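Local coordinates for protein diphosphomevalonate decarboxylase, putative (Trypanosoma brucei, PDB 2HKE) that probably catalyses the ATP-dependent decarboxylation of (R)-5-diphosphomevalonate to isopentenyl diphosphate, a step of the mevalonate pathway to sterols and other isoprenoids, at residues A[7-12]-A[47-52]; A[110-115]-A[295-300]; A[121-126]-A[134-139]; A[208-213]-A[255-260]; A[243-248]-A[288-293]. The protein carries 1 engineered substitution. One frame throughout, in Å; residues are numbered along the deposited sequence. Where two conformers were deposited one is given.

Interaction 1: residues A[7-12]-A[47-52]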
# COMPACT_ATOMS: atom_id res chain seq x y z
N THR A 7 -16.10 -7.35 12.80
CA THR A 7 -14.95 -7.92 12.09
C THR A 7 -14.87 -7.34 10.70
O THR A 7 -15.87 -7.26 9.97
CB THR A 7 -15.02 -9.49 12.01
OG1 THR A 7 -15.09 -10.01 13.32
CG2 THR A 7 -13.76 -10.04 11.32
N VAL A 8 -13.67 -6.92 10.32
CA VAL A 8 -13.42 -6.23 9.05
C VAL A 8 -12.17 -6.82 8.44
O VAL A 8 -11.23 -7.14 9.17
CB VAL A 8 -13.13 -4.71 9.28
CG1 VAL A 8 -12.66 -4.03 8.01
CG2 VAL A 8 -14.38 -4.03 9.84
N GLU A 9 -12.15 -6.92 7.12
CA GLU A 9 -10.95 -7.20 6.39
C GLU A 9 -10.62 -5.97 5.54
O GLU A 9 -11.51 -5.35 4.95
CB GLU A 9 -11.12 -8.43 5.52
CG GLU A 9 -11.05 -9.75 6.35
CD GLU A 9 -11.12 -11.01 5.49
OE1 GLU A 9 -11.59 -10.91 4.32
OE2 GLU A 9 -10.69 -12.09 6.00
N ALA A 10 -9.34 -5.61 5.51
CA ALA A 10 -8.89 -4.54 4.63
C ALA A 10 -7.72 -4.98 3.76
O ALA A 10 -6.83 -5.72 4.21
CB ALA A 10 -8.53 -3.30 5.45
N PRO A 11 -7.63 -4.43 2.54
CA PRO A 11 -6.54 -4.73 1.61
C PRO A 11 -5.36 -3.77 1.76
O PRO A 11 -5.52 -2.67 2.30
CB PRO A 11 -7.19 -4.45 0.28
CG PRO A 11 -8.01 -3.22 0.55
CD PRO A 11 -8.57 -3.46 1.95
N ILE A 12 -4.20 -4.14 1.20
CA ILE A 12 -3.14 -3.12 1.06
C ILE A 12 -3.42 -2.22 -0.13
O ILE A 12 -4.31 -2.47 -0.92
CB ILE A 12 -1.73 -3.77 0.94
CG1 ILE A 12 -1.64 -4.72 -0.24
CG2 ILE A 12 -1.37 -4.50 2.25
CD1 ILE A 12 -0.23 -5.20 -0.49
N ARG A 47 -4.75 -10.29 3.09
CA ARG A 47 -5.47 -9.17 3.69
C ARG A 47 -5.16 -9.10 5.19
O ARG A 47 -4.61 -10.07 5.78
CB ARG A 47 -6.98 -9.30 3.44
CG ARG A 47 -7.71 -10.34 4.30
CD ARG A 47 -7.28 -11.78 4.04
NE ARG A 47 -7.84 -12.73 5.03
CZ ARG A 47 -7.37 -12.98 6.26
NH1 ARG A 47 -6.33 -12.34 6.77
NH2 ARG A 47 -7.98 -13.88 7.02
N SER A 48 -5.51 -7.98 5.82
CA SER A 48 -5.54 -7.91 7.27
C SER A 48 -6.97 -8.03 7.74
O SER A 48 -7.91 -7.65 7.05
CB SER A 48 -4.95 -6.63 7.86
OG SER A 48 -3.66 -6.42 7.35
N LYS A 49 -7.11 -8.57 8.94
CA LYS A 49 -8.40 -8.79 9.53
C LYS A 49 -8.31 -8.33 10.98
O LYS A 49 -7.33 -8.63 11.67
CB LYS A 49 -8.71 -10.27 9.44
CG LYS A 49 -10.00 -10.70 10.13
CD LYS A 49 -10.37 -12.09 9.55
CE LYS A 49 -11.36 -12.81 10.33
NZ LYS A 49 -11.46 -14.24 9.81
N THR A 50 -9.33 -7.57 11.40
CA THR A 50 -9.50 -7.15 12.81
C THR A 50 -10.91 -7.43 13.30
O THR A 50 -11.88 -7.16 12.60
CB THR A 50 -9.24 -5.64 13.02
OG1 THR A 50 -7.89 -5.33 12.71
CG2 THR A 50 -9.54 -5.16 14.43
N SER A 51 -10.98 -7.91 14.52
CA SER A 51 -12.22 -8.09 15.27
C SER A 51 -12.14 -7.21 16.50
O SER A 51 -11.10 -7.14 17.17
CB SER A 51 -12.42 -9.56 15.66
OG SER A 51 -12.83 -10.35 14.54
N VAL A 52 -13.22 -6.52 16.80
CA VAL A 52 -13.26 -5.75 18.03
C VAL A 52 -14.51 -6.14 18.82
O VAL A 52 -15.55 -6.45 18.23
CB VAL A 52 -13.21 -4.21 17.76
CG1 VAL A 52 -11.97 -3.84 16.92
CG2 VAL A 52 -14.50 -3.72 17.07
O HOH W 1 -12.30 -14.34 7.37
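Thr-7 to Ala-10 and Ser-48 to Ser-51 pair as antiparallel strands in the sheet of the N-terminal, S5-like domain. Val-8/Thr-50 and Ala-10/Ser-48 are the hydrogen-bonded pairs: Val-8 N meets Thr-50 O at 2.9 Å, Thr-50 N meets Val-8 O at 3.0 Å, and Ala-10 N meets Ser-48 O at 2.9 Å. On the face bearing Thr-7, Glu-9, Lys-49 and Ser-51, Glu-9 runs out extended beyond CG and brings OE2 to Arg-47 NE, a 3.1 Å salt bridge. The bridge runs through OE2, and the carboxylate and guanidinium planes are turned 57° apart. The same OE2 accepts from a water that takes a bond from Lys-49 NZ, and both cations would tend to stabilise the carboxylate. Lys-49 lies over the sheet with CE 3.8 Å from Thr-7 CG2. The other face packs on helix 114-130: Val-8 touches Ala-125 and Ala-10 touches Ala-121, while Ser-48 OG bonds to Ser-117 and Thr-50 OG1 to Ser-102 of strand 97-104. At the far end Ser-51 OG binds Leu-377 N and also makes a 2.6 Å hydrogen bond with Thr-7 OG1.

Interaction 2: residues A[110-115]-A[295-300]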
# COMPACT_ATOMS: atom_id res chain seq x y z
N ALA A 110 7.99 -11.26 3.59
CA ALA A 110 7.79 -10.73 2.26
C ALA A 110 7.83 -9.18 2.25
O ALA A 110 8.04 -8.54 1.20
CB ALA A 110 6.49 -11.28 1.68
N GLY A 111 7.67 -8.57 3.43
CA GLY A 111 7.79 -7.11 3.56
C GLY A 111 6.63 -6.36 2.91
O GLY A 111 6.81 -5.22 2.49
N MET A 112 5.45 -7.00 2.83
CA MET A 112 4.26 -6.33 2.31
C MET A 112 3.82 -5.26 3.30
O MET A 112 4.03 -5.40 4.53
CB MET A 112 3.13 -7.32 2.08
CG MET A 112 3.48 -8.52 1.19
SD MET A 112 4.23 -8.01 -0.32
CE MET A 112 2.76 -7.50 -1.26
N ALA A 113 3.16 -4.22 2.79
CA ALA A 113 2.81 -3.04 3.59
C ALA A 113 1.57 -3.33 4.40
O ALA A 113 0.53 -2.65 4.25
CB ALA A 113 2.58 -1.83 2.68
N SER A 114 1.67 -4.34 5.26
CA SER A 114 0.50 -4.85 5.94
C SER A 114 0.08 -3.95 7.11
O SER A 114 -1.01 -4.11 7.67
CB SER A 114 0.73 -6.30 6.39
OG SER A 114 1.82 -6.40 7.30
N SER A 115 0.91 -2.99 7.48
CA SER A 115 0.48 -1.99 8.48
C SER A 115 -0.63 -1.09 7.92
O SER A 115 -1.58 -0.73 8.64
CB SER A 115 1.67 -1.14 8.95
OG SER A 115 1.84 -0.06 8.06
N GLY A 295 11.12 -0.20 0.05
CA GLY A 295 11.44 -1.60 0.21
C GLY A 295 12.02 -2.07 -1.10
O GLY A 295 12.13 -1.29 -2.04
N ALA A 296 12.38 -3.35 -1.15
CA ALA A 296 13.02 -3.92 -2.31
C ALA A 296 12.00 -4.49 -3.29
O ALA A 296 12.35 -4.73 -4.43
CB ALA A 296 13.99 -5.05 -1.89
N ASN A 297 10.77 -4.75 -2.85
CA ASN A 297 9.79 -5.43 -3.71
C ASN A 297 9.41 -4.52 -4.87
O ASN A 297 9.29 -3.30 -4.68
CB ASN A 297 8.50 -5.76 -2.96
CG ASN A 297 8.69 -6.70 -1.80
OD1 ASN A 297 9.60 -7.52 -1.78
ND2 ASN A 297 7.78 -6.61 -0.83
N CYS A 298 9.21 -5.12 -6.02
CA CYS A 298 8.86 -4.42 -7.21
C CYS A 298 7.37 -4.62 -7.53
O CYS A 298 6.91 -5.73 -7.94
CB CYS A 298 9.69 -4.91 -8.36
SG CYS A 298 9.49 -3.97 -9.89
N PHE A 299 6.63 -3.54 -7.38
CA PHE A 299 5.23 -3.54 -7.81
C PHE A 299 5.26 -3.28 -9.29
O PHE A 299 6.20 -2.63 -9.80
CB PHE A 299 4.47 -2.49 -7.06
CG PHE A 299 4.05 -2.94 -5.70
CD1 PHE A 299 4.92 -2.85 -4.62
CD2 PHE A 299 2.79 -3.52 -5.52
CE1 PHE A 299 4.51 -3.32 -3.35
CE2 PHE A 299 2.35 -3.97 -4.26
CZ PHE A 299 3.23 -3.85 -3.18
N LEU A 300 4.30 -3.85 -10.02
CA LEU A 300 4.26 -3.69 -11.46
C LEU A 300 2.85 -3.37 -11.83
O LEU A 300 1.93 -3.94 -11.22
CB LEU A 300 4.64 -5.00 -12.15
CG LEU A 300 6.06 -5.44 -11.91
CD1 LEU A 300 6.18 -6.94 -12.16
CD2 LEU A 300 7.06 -4.62 -12.80
O HOH W 2 5.99 -4.24 -0.30
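Asn-297 carries this contact, reaching from the loop before strand 298-303 to the backbone of Ala-110 and Gly-111 in the other domain. CG stands beside its own backbone N (chi1 -62°), which turns the amide toward the loop. Asn-297 ND2 donates to Ala-110 O at 2.8 Å, and the bond is nearly straight (170° at the hydrogen), with the acceptor almost in the amide plane. Asn-297 ND2 also donates to a water 3.0 Å away, and that water gives a bond to Gly-111 O at 3.1 Å, so one amide nitrogen holds two successive carbonyls, the second indirectly. Because OD1 accepts from Leu-190 N, the orientation of the amide is fixed from both ends. Met-112 crosses Asn-297 at about a right angle, its SD 3.9 Å from Asn-297 ND2. Two residues further on, Phe-299 takes up the apolar part: Met-112 is bent at chi2 and chi3, and this curl brings CE obliquely to Phe-299 CZ at 4.2 Å, a light touch. The sequence Ala-Gly-Met-Ala-Ser-Ser matches the glycine-rich loop of GHMP kinases, which in relatives wraps the ATP phosphates; here the loop probably does the same, and Asn-297 ties it to the C-terminal domain. Met-112 also packs on Ile-12 and Phe-106, and Phe-299 on Ile-14 of strand 5-15, Cys-187 of strand 183-189 and Thr-291 of strand 288-291. The contact thus joins the loop leading into helix 114-130 to the sheet of the C-terminal domain, at the start of strand 298-303.

Interaction 3: residues A[121-126]-A[134-139]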
# COMPACT_ATOMS: atom_id res chain seq x y z
N ALA A 121 -8.21 -1.76 8.63
CA ALA A 121 -9.20 -2.73 9.14
C ALA A 121 -9.59 -2.39 10.58
O ALA A 121 -10.77 -2.47 10.96
CB ALA A 121 -8.65 -4.14 9.01
N MET A 122 -8.61 -2.03 11.41
CA MET A 122 -8.90 -1.67 12.80
C MET A 122 -9.75 -0.40 12.91
O MET A 122 -10.67 -0.32 13.73
CB MET A 122 -7.59 -1.50 13.56
CG MET A 122 -7.76 -1.31 15.01
SD MET A 122 -6.22 -0.98 15.85
CE MET A 122 -5.17 -2.32 15.26
N SER A 123 -9.38 0.61 12.14
CA SER A 123 -10.19 1.85 12.05
C SER A 123 -11.67 1.55 11.75
O SER A 123 -12.58 2.00 12.47
CB SER A 123 -9.67 2.81 10.95
OG SER A 123 -10.62 3.84 10.75
N ALA A 124 -11.90 0.78 10.70
CA ALA A 124 -13.28 0.50 10.27
C ALA A 124 -14.05 -0.32 11.32
O ALA A 124 -15.20 -0.03 11.58
CB ALA A 124 -13.31 -0.23 8.92
N ALA A 125 -13.39 -1.31 11.94
CA ALA A 125 -14.02 -2.14 12.98
C ALA A 125 -14.36 -1.29 14.20
O ALA A 125 -15.44 -1.43 14.76
CB ALA A 125 -13.09 -3.33 13.37
N LEU A 126 -13.45 -0.42 14.62
CA LEU A 126 -13.65 0.41 15.78
C LEU A 126 -14.78 1.41 15.57
O LEU A 126 -15.58 1.64 16.47
CB LEU A 126 -12.38 1.16 16.16
CG LEU A 126 -11.31 0.33 16.83
CD1 LEU A 126 -9.97 1.08 16.85
CD2 LEU A 126 -11.78 -0.08 18.23
N THR A 134 -16.61 9.65 13.11
CA THR A 134 -15.42 9.88 12.29
C THR A 134 -15.40 8.89 11.11
O THR A 134 -15.99 7.84 11.17
CB THR A 134 -14.13 9.83 13.15
OG1 THR A 134 -13.01 10.10 12.31
CG2 THR A 134 -13.93 8.49 13.76
N ASN A 135 -14.73 9.27 10.02
CA ASN A 135 -14.69 8.38 8.89
C ASN A 135 -13.49 7.44 8.94
O ASN A 135 -12.48 7.73 9.62
CB ASN A 135 -14.77 9.14 7.56
CG ASN A 135 -13.61 10.09 7.36
OD1 ASN A 135 -12.48 9.68 7.08
ND2 ASN A 135 -13.90 11.37 7.54
N VAL A 136 -13.62 6.32 8.25
CA VAL A 136 -12.63 5.28 8.32
C VAL A 136 -11.27 5.85 7.93
O VAL A 136 -10.26 5.51 8.58
CB VAL A 136 -13.01 4.08 7.42
CG1 VAL A 136 -11.77 3.13 7.23
CG2 VAL A 136 -14.21 3.34 8.02
N SER A 137 -11.25 6.63 6.85
CA SER A 137 -9.98 7.14 6.33
C SER A 137 -9.23 8.01 7.36
O SER A 137 -8.03 7.80 7.61
CB SER A 137 -10.21 7.85 5.00
OG SER A 137 -9.02 8.39 4.51
N MET A 138 -9.92 8.99 7.99
CA MET A 138 -9.26 9.86 8.94
C MET A 138 -8.81 9.19 10.21
O MET A 138 -7.76 9.56 10.76
CB MET A 138 -10.13 11.08 9.26
CG MET A 138 -10.25 12.00 8.04
SD MET A 138 -11.26 13.47 8.42
CE MET A 138 -10.88 13.60 10.16
N LEU A 139 -9.55 8.20 10.68
CA LEU A 139 -9.06 7.46 11.86
C LEU A 139 -7.88 6.56 11.51
O LEU A 139 -6.93 6.44 12.27
CB LEU A 139 -10.21 6.63 12.43
CG LEU A 139 -9.88 6.02 13.76
CD1 LEU A 139 -9.64 7.07 14.81
CD2 LEU A 139 -11.00 5.02 14.17
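Ser-123 of helix 114-130 meets Val-136 and Leu-139 of helix 136-143, a contact between two consecutive helices in the S5-like N-terminal domain. The two helices follow each other in the chain, and the short connection lets the first turn of the second settle against the middle of the first. The hydroxyl of Ser-123 points toward the second helix, with OG anti to its own nitrogen (chi1 169°), and donates to Val-136 O at 2.8 Å. It approaches in the carbonyl plane at a C=O...O angle of 118°, on a lone pair. Leu-139, one turn further along, closes over the same oxygen: its CB lies 3.3 Å from Ser-123 OG, and CD2 comes alongside at 3.6 Å. The polar bond is therefore tucked among carbon atoms, and Met-81 of helix 76-86 packs on both Ser-123 and Leu-139. Ala-124 follows with purely apolar packing. Both branches of Val-136 lie against its small side: CG2 is 3.7 Å from Ala-124 CA and 3.8 Å from Ala-124 CB, while CG1 reaches both that methyl and Ser-123 OG. The Ala-124 and Val-136 CA atoms are 5.2 Å apart, a closeness consistent with the small side chains of Ser-123 and Ala-124. Cys-120 and Ile-127 of the first helix extend the bed for Val-136, and Ala-121 and Ala-125 turn the other way onto Val-8 of the sheet. What begins the second helix is Asn-135 at its N-cap, whose OD1 accepts from Met-138 N at 2.8 Å.

Interaction 4: residues A[208-213]-A[255-260]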
# COMPACT_ATOMS: atom_id res chain seq x y z
N LYS A 208 14.35 16.68 6.18
CA LYS A 208 15.38 17.52 6.81
C LYS A 208 16.63 17.73 5.93
O LYS A 208 17.23 18.80 5.97
CB LYS A 208 15.82 16.88 8.12
CG LYS A 208 16.68 17.74 9.05
CD LYS A 208 17.25 16.89 10.17
CE LYS A 208 18.00 17.73 11.22
NZ LYS A 208 18.46 16.86 12.37
N THR A 209 17.03 16.71 5.18
CA THR A 209 18.36 16.67 4.57
C THR A 209 18.45 16.50 3.06
O THR A 209 19.46 16.91 2.46
CB THR A 209 19.22 15.58 5.24
OG1 THR A 209 18.69 14.27 4.93
CG2 THR A 209 19.23 15.79 6.80
N SER A 210 17.45 15.92 2.41
CA SER A 210 17.55 15.71 0.97
C SER A 210 17.36 17.01 0.23
O SER A 210 16.34 17.72 0.43
CB SER A 210 16.52 14.68 0.43
OG SER A 210 16.58 14.69 -1.01
N PRO A 211 18.31 17.36 -0.66
CA PRO A 211 18.11 18.62 -1.36
C PRO A 211 16.98 18.57 -2.36
O PRO A 211 16.62 19.59 -2.90
CB PRO A 211 19.45 18.84 -2.10
CG PRO A 211 19.91 17.47 -2.36
CD PRO A 211 19.59 16.73 -1.05
N LEU A 212 16.40 17.38 -2.58
CA LEU A 212 15.37 17.21 -3.62
C LEU A 212 13.91 17.43 -3.18
O LEU A 212 13.00 17.52 -4.02
CB LEU A 212 15.51 15.82 -4.24
CG LEU A 212 16.92 15.52 -4.76
CD1 LEU A 212 16.96 14.12 -5.28
CD2 LEU A 212 17.33 16.55 -5.81
N MET A 213 13.69 17.52 -1.88
CA MET A 213 12.35 17.58 -1.32
C MET A 213 11.61 18.89 -1.57
O MET A 213 10.41 18.89 -1.83
CB MET A 213 12.39 17.23 0.17
CG MET A 213 12.71 15.77 0.39
SD MET A 213 11.37 14.71 -0.07
CE MET A 213 10.30 15.04 1.37
N CYS A 255 15.90 9.13 -1.22
CA CYS A 255 16.54 8.30 -0.21
C CYS A 255 18.07 8.35 -0.36
O CYS A 255 18.79 8.42 0.63
CB CYS A 255 15.99 6.90 -0.28
SG CYS A 255 14.31 6.84 0.46
N ALA A 256 18.55 8.29 -1.59
CA ALA A 256 20.00 8.24 -1.83
C ALA A 256 20.69 9.56 -1.46
O ALA A 256 21.87 9.55 -1.18
CB ALA A 256 20.28 7.92 -3.32
N THR A 257 19.97 10.67 -1.49
CA THR A 257 20.47 12.01 -1.18
C THR A 257 20.06 12.51 0.22
O THR A 257 20.22 13.69 0.57
CB THR A 257 19.99 12.99 -2.20
OG1 THR A 257 18.57 13.04 -2.19
CG2 THR A 257 20.47 12.62 -3.63
N THR A 258 19.50 11.59 1.00
CA THR A 258 19.23 11.82 2.42
C THR A 258 20.55 11.63 3.15
O THR A 258 21.42 10.87 2.71
CB THR A 258 18.13 10.84 2.91
OG1 THR A 258 16.92 11.12 2.19
CG2 THR A 258 17.84 10.97 4.43
N GLU A 259 20.68 12.31 4.29
CA GLU A 259 21.89 12.19 5.14
C GLU A 259 21.54 11.81 6.56
O GLU A 259 20.83 12.56 7.24
CB GLU A 259 22.63 13.52 5.10
CG GLU A 259 23.07 13.85 3.71
CD GLU A 259 24.08 14.96 3.63
OE1 GLU A 259 24.03 15.88 4.48
OE2 GLU A 259 24.92 14.91 2.69
N PRO A 260 21.96 10.62 7.02
CA PRO A 260 22.67 9.54 6.34
C PRO A 260 21.82 8.93 5.22
O PRO A 260 20.59 8.99 5.28
CB PRO A 260 22.85 8.49 7.42
CG PRO A 260 22.55 9.14 8.69
CD PRO A 260 21.68 10.30 8.43
O HOH W 3 22.08 17.28 3.61
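Ser-210 OG holds two partners at once: it donates to Thr-257 OG1 at 2.8 Å and accepts from Leu-212 N at 3.1 Å. The second bond makes an ST turn, lying in the type I turn from Ser-210 to Met-213. Ser-210 OG lies on the carbonyl side of its residue (chi1 172°), where it faces Thr-257 while staying within range of Leu-212. The single proton of Thr-257 OG1 goes to, or is shared between, the carbonyls of Glu-253 and Ile-254 behind it, so the acceptor is positioned by the last turn of its helix. Around this polar pair the packing is modest: Pro-211 CD lies 3.5 Å from Thr-257 O, and Leu-212 CD1 comes within 3.6 Å of Thr-257 OG1. A second polar link lies one residue earlier. Thr-209 OG1, which also binds Gln-205 O, accepts from Glu-259 N at 2.9 Å in a nearly straight bond (170° at the hydrogen), and Thr-258 CG2 leans against the same oxygen at 3.4 Å. A water joins Thr-209 O to Glu-259 OE1, the latter bond weak. Thr-258 OG1 turns to Ser-206 and Ile-254 O instead. Together these bonds bring the C-terminal ends of helices 199-209 and 237-256 side by side, at the turn from which helix 213-234 departs, with Gln-205 NE2 adding a bond to Glu-259 O.

Interaction 5: residues A[243-248]-A[288-293]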
# COMPACT_ATOMS: atom_id res chain seq x y z
N ILE A 243 4.42 8.23 -15.21
CA ILE A 243 4.34 8.92 -13.90
C ILE A 243 4.77 7.96 -12.81
O ILE A 243 5.54 8.33 -11.91
CB ILE A 243 2.90 9.46 -13.60
CG1 ILE A 243 2.58 10.59 -14.54
CG2 ILE A 243 2.71 9.82 -12.08
CD1 ILE A 243 3.48 11.82 -14.34
N ALA A 244 4.24 6.73 -12.83
CA ALA A 244 4.57 5.80 -11.74
C ALA A 244 6.10 5.53 -11.65
O ALA A 244 6.70 5.44 -10.56
CB ALA A 244 3.80 4.51 -11.91
N MET A 245 6.76 5.37 -12.81
CA MET A 245 8.19 5.10 -12.83
C MET A 245 8.99 6.35 -12.45
O MET A 245 10.01 6.25 -11.79
CB MET A 245 8.62 4.58 -14.20
CG MET A 245 8.10 3.15 -14.41
SD MET A 245 8.58 2.30 -15.88
CE MET A 245 7.55 3.09 -17.10
N LEU A 246 8.52 7.52 -12.84
CA LEU A 246 9.20 8.77 -12.44
C LEU A 246 9.13 8.95 -10.95
O LEU A 246 10.10 9.28 -10.31
CB LEU A 246 8.54 9.98 -13.09
CG LEU A 246 8.84 10.17 -14.57
CD1 LEU A 246 7.87 11.23 -15.15
CD2 LEU A 246 10.31 10.56 -14.74
N GLU A 247 7.99 8.66 -10.37
CA GLU A 247 7.79 8.80 -8.94
C GLU A 247 8.64 7.81 -8.17
O GLU A 247 9.27 8.14 -7.16
CB GLU A 247 6.31 8.59 -8.62
CG GLU A 247 5.47 9.83 -8.78
CD GLU A 247 5.73 10.84 -7.68
OE1 GLU A 247 5.43 10.54 -6.50
OE2 GLU A 247 6.32 11.92 -7.98
N SER A 248 8.67 6.58 -8.64
CA SER A 248 9.50 5.55 -8.02
C SER A 248 10.95 5.92 -8.07
O SER A 248 11.67 5.82 -7.08
CB SER A 248 9.28 4.24 -8.76
OG SER A 248 10.03 3.19 -8.15
N LEU A 288 4.70 -1.82 -19.50
CA LEU A 288 4.91 -2.37 -18.15
C LEU A 288 5.51 -1.26 -17.32
O LEU A 288 6.39 -0.56 -17.79
CB LEU A 288 5.83 -3.61 -18.19
CG LEU A 288 6.11 -4.38 -16.91
CD1 LEU A 288 4.77 -4.93 -16.25
CD2 LEU A 288 7.12 -5.53 -17.14
N ALA A 289 5.00 -1.05 -16.10
CA ALA A 289 5.52 -0.07 -15.18
C ALA A 289 5.93 -0.72 -13.89
O ALA A 289 5.30 -1.69 -13.45
CB ALA A 289 4.47 1.04 -14.86
N TYR A 290 7.00 -0.20 -13.29
CA TYR A 290 7.46 -0.60 -11.94
C TYR A 290 7.15 0.53 -10.95
O TYR A 290 7.09 1.71 -11.32
CB TYR A 290 8.95 -0.94 -11.91
CG TYR A 290 9.84 0.19 -12.32
CD1 TYR A 290 10.11 1.26 -11.43
CD2 TYR A 290 10.39 0.24 -13.62
CE1 TYR A 290 10.90 2.35 -11.87
CE2 TYR A 290 11.19 1.29 -14.03
CZ TYR A 290 11.46 2.33 -13.15
OH TYR A 290 12.24 3.37 -13.61
N THR A 291 7.01 0.15 -9.68
CA THR A 291 7.15 1.08 -8.59
C THR A 291 7.67 0.34 -7.37
O THR A 291 7.31 -0.80 -7.15
CB THR A 291 5.87 1.88 -8.31
OG1 THR A 291 6.20 2.96 -7.44
CG2 THR A 291 4.79 1.04 -7.63
N PHE A 292 8.55 1.01 -6.63
CA PHE A 292 9.03 0.56 -5.34
C PHE A 292 8.54 1.53 -4.28
O PHE A 292 8.49 2.73 -4.53
CB PHE A 292 10.59 0.53 -5.33
CG PHE A 292 11.17 -0.44 -6.32
CD1 PHE A 292 11.24 -0.10 -7.65
CD2 PHE A 292 11.60 -1.71 -5.94
CE1 PHE A 292 11.74 -0.95 -8.60
CE2 PHE A 292 12.08 -2.58 -6.88
CZ PHE A 292 12.14 -2.22 -8.21
N ASP A 293 8.22 1.00 -3.10
CA ASP A 293 7.71 1.82 -1.98
C ASP A 293 8.51 1.61 -0.68
O ASP A 293 8.05 1.02 0.28
CB ASP A 293 6.22 1.48 -1.78
CG ASP A 293 5.35 2.70 -1.37
OD1 ASP A 293 5.45 3.80 -1.97
OD2 ASP A 293 4.58 2.57 -0.38
O HOH W 4 5.34 5.20 -8.36
O HOH W 5 10.78 4.18 -5.07
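Met-245 and Ser-248 of helix 237-256 pack on Tyr-290, Thr-291 and Phe-292, a helix laid along the edge strand 288-291 of the C-terminal GHMP-type domain. Axes run 7.0 Å apart and 27° from parallel. The tight side is the Met-aromatic contact. Met-245 CG sits over one face of the Tyr-290 ring, 3.6 Å from its centroid and only 10° off the normal, a CH-pi contact; SD follows obliquely, 3.4 Å from Tyr-290 CE2. Tyr-290 CG lies between the backbone N and carbonyl carbon (chi1 60°), which stands the ring up against the helix, where OH bonds to Asp-249. Ser-248 works at the edges: its OG lies in plane beside both the Tyr-290 and Phe-292 rings, 3.5 Å from Phe-292 CD1, and accepts from Phe-292 N at 3.0 Å. Its CB touches Thr-291 OG1. Ile-273 of helix 267-283 packs on the side chains of both Tyr-290 and Phe-292. Strand 298-303 pairs with Ala-289 and Thr-291, whereas Tyr-290 N and O, turned to the helix, are buried with no partner in the model. By contrast, the Ala-244/Thr-291 pair and the Ser-248 and Phe-292 carbonyls form a looser side, joined through water. One water gives bonds to both Ser-248 O and Phe-292 O, linking the two backbones. Another lies where Ala-244 O and Thr-291 OG1 are too far apart to bond directly; Lys-18 NZ also binds that hydroxyl. This water donates to Ala-244 O and accepts from Thr-291 OG1, both at 2.6 Å.

How the interactions relate
From the N terminus, interaction 1 closes first, pairing strands 5-15 and 48-55 before any other contact opens. Interaction 2 then opens at 110 and closes only near 300, tying the N-terminal domain to the C-terminal one; interactions 3, 4 and 5 all nest inside its loop. Interaction 3 is a short closure on helix 114-130, whose other side lies on the sheet of interaction 1: Val-8 CG2 is 3.6 Å from Ala-125 N. Interactions 4 and 5 share helix 237-256 and cross along the chain. Interaction 5 meets interaction 2 where neighbouring strands 288-291 and 298-303 join, with Phe-299 N 2.8 Å from Thr-291 O, probably hydrogen-bonded.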